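Local coordinates for protein putative thiosulfate sulfurtransferase YNJE (Escherichia coli, PDB 2WLR) that transfers sulfur from thiosulfate to cyanide in the periplasm, giving thiocyanate and sulfite by way of a cysteine persulfide intermediate, at residues K185-D188 and E189-K192. Sequence-based numbering, arbitrary orientation.
Sequences KVSD and EQLK
S187 OG accepts a hydrogen bond from Q190 N, 3.2 Å away, an N-cap that opens helix 188-197 of the second rhodanese domain, at the protein surface. With chi1 at 69°, OG sits between the backbone N and the carbonyl carbon of its own residue, which brings it to face Q190 N in a nearly straight bond, the N-H...OG angle being 164°. E189 bends back at chi2 (70°), folding its carboxylate alongside the serine, where OE1 comes to 3.3 Å from S187 OG. Replacing the serine of the cap with an alanine would remove OG and is likely to leave the N-H of Q190 without its side-chain acceptor, weakening the start of the helix. The turn itself closes through S187 O, which accepts from L191 N at 2.8 Å, and D188 O, which accepts from K192 N. The CB of D188 points away from the following turn, and OD1 is hydrogen-bonded to Y225 of helix 213-226, tying the two helices together. L191, the buried member of the group, lies against I222 and Y225 of that same helix. V186, just ahead of the cap, lays CG2 across the CB of Q190 at 3.7 Å and presses it tightly onto L191 CD2, 3.4 Å away.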
ATOM      1  N   LYS A 185     -12.393 -12.397  10.525  1.00  9.33           N
ATOM      2  CA  LYS A 185     -11.289 -13.310  10.775  1.00  9.87           C
ATOM      3  C   LYS A 185     -11.754 -14.498  11.623  1.00 10.02           C
ATOM      4  O   LYS A 185     -12.670 -14.402  12.437  1.00 11.38           O
ATOM      5  CB  LYS A 185     -10.123 -12.599  11.469  1.00  9.58           C
ATOM      6  CG  LYS A 185     -10.416 -12.102  12.872  1.00 10.18           C
ATOM      7  CD  LYS A 185      -9.173 -11.493  13.483  1.00 11.23           C
ATOM      8  CE  LYS A 185      -9.519 -10.588  14.637  1.00 13.42           C
ATOM      9  NZ  LYS A 185     -10.231 -11.315  15.713  1.00 13.45           N
ATOM     10  N   VAL A 186     -11.116 -15.633  11.386  1.00 10.57           N
ATOM     11  CA  VAL A 186     -11.321 -16.809  12.261  1.00 10.70           C
ATOM     12  C   VAL A 186     -10.825 -16.568  13.699  1.00 10.48           C
ATOM     13  O   VAL A 186     -10.123 -15.605  14.001  1.00 10.58           O
ATOM     14  CB  VAL A 186     -10.661 -18.078  11.631  1.00 10.21           C
ATOM     15  CG1 VAL A 186     -11.310 -18.384  10.229  1.00 11.10           C
ATOM     16  CG2 VAL A 186      -9.126 -17.932  11.537  1.00 11.13           C
ATOM     17  N   SER A 187     -11.199 -17.483  14.588  1.00 10.08           N
ATOM     18  CA  SER A 187     -10.840 -17.380  15.988  1.00  9.73           C
ATOM     19  C   SER A 187      -9.333 -17.408  16.209  1.00  9.97           C
ATOM     20  O   SER A 187      -8.575 -17.925  15.378  1.00  9.84           O
ATOM     21  CB  SER A 187     -11.482 -18.503  16.792  1.00  9.21           C
ATOM     22  OG  SER A 187     -10.894 -19.748  16.438  1.00 11.86           O
ATOM     23  N   ASP A 188      -8.913 -16.921  17.371  1.00  9.86           N
ATOM     24  CA  ASP A 188      -7.491 -16.948  17.745  1.00 10.43           C
ATOM     25  C   ASP A 188      -6.949 -18.376  17.661  1.00 10.81           C
ATOM     26  O   ASP A 188      -5.860 -18.593  17.159  1.00 10.30           O
ATOM     27  CB  ASP A 188      -7.264 -16.358  19.135  1.00 11.04           C
ATOM     28  CG  ASP A 188      -7.669 -14.894  19.224  1.00 12.73           C
ATOM     29  OD1 ASP A 188      -7.696 -14.202  18.159  1.00 12.47           O
ATOM     30  OD2 ASP A 188      -7.934 -14.451  20.345  1.00 14.28           O
ATOM     31  N   GLU A 189      -7.723 -19.357  18.122  1.00 11.05           N
ATOM     32  CA  GLU A 189      -7.268 -20.751  18.076  1.00 12.10           C
ATOM     33  C   GLU A 189      -7.061 -21.259  16.653  1.00 11.19           C
ATOM     34  O   GLU A 189      -6.149 -22.054  16.361  1.00 10.97           O
ATOM     35  CB  GLU A 189      -8.271 -21.741  18.738  1.00 13.91           C
ATOM     36  CG  GLU A 189      -9.113 -21.428  19.936  1.00 18.77           C
ATOM     37  CD  GLU A 189     -10.254 -20.415  19.741  1.00 17.18           C
ATOM     38  OE1 GLU A 189     -11.474 -20.756  19.576  1.00 18.06           O
ATOM     39  OE2 GLU A 189      -9.912 -19.254  19.893  1.00 17.73           O
ATOM     40  N   GLN A 190      -7.981 -20.911  15.755  1.00 10.37           N
ATOM     41  CA  GLN A 190      -7.818 -21.255  14.351  1.00 10.21           C
ATOM     42  C   GLN A 190      -6.645 -20.499  13.722  1.00 10.02           C
ATOM     43  O   GLN A 190      -5.916 -21.076  12.920  1.00  9.70           O
ATOM     44  CB  GLN A 190      -9.105 -21.042  13.537  1.00 11.85           C
ATOM     45  CG  GLN A 190     -10.200 -22.034  13.866  1.00 13.53           C
ATOM     46  CD  GLN A 190      -9.927 -23.470  13.422  1.00 19.86           C
ATOM     47  OE1 GLN A 190     -10.714 -24.383  13.729  1.00 24.36           O
ATOM     48  NE2 GLN A 190      -8.849 -23.679  12.700  1.00 19.89           N
ATOM     49  N   LEU A 191      -6.425 -19.242  14.087  1.00 10.13           N
ATOM     50  CA  LEU A 191      -5.223 -18.544  13.617  1.00 10.19           C
ATOM     51  C   LEU A 191      -3.946 -19.237  14.071  1.00 10.20           C
ATOM     52  O   LEU A 191      -2.999 -19.381  13.313  1.00  9.47           O
ATOM     53  CB  LEU A 191      -5.200 -17.074  14.066  1.00 10.98           C
ATOM     54  CG  LEU A 191      -6.287 -16.181  13.448  1.00 11.06           C
ATOM     55  CD1 LEU A 191      -6.142 -14.773  14.040  1.00 11.77           C
ATOM     56  CD2 LEU A 191      -6.232 -16.135  11.949  1.00 11.62           C
ATOM     57  N   LYS A 192      -3.920 -19.648  15.328  1.00  9.34           N
ATOM     58  CA  LYS A 192      -2.800 -20.407  15.861  1.00  9.82           C
ATOM     59  C   LYS A 192      -2.539 -21.643  15.030  1.00  8.92           C
ATOM     60  O   LYS A 192      -1.393 -21.954  14.702  1.00  9.57           O
ATOM     61  CB  LYS A 192      -3.102 -20.796  17.295  1.00 10.59           C
ATOM     62  CG  LYS A 192      -2.019 -21.484  18.085  1.00 13.69           C
ATOM     63  CD  LYS A 192      -2.597 -21.823  19.463  1.00 15.88           C
ATOM     64  CE  LYS A 192      -1.527 -22.232  20.427  1.00 19.44           C
ATOM     65  NZ  LYS A 192      -1.005 -23.547  20.109  1.00 22.24           N
TER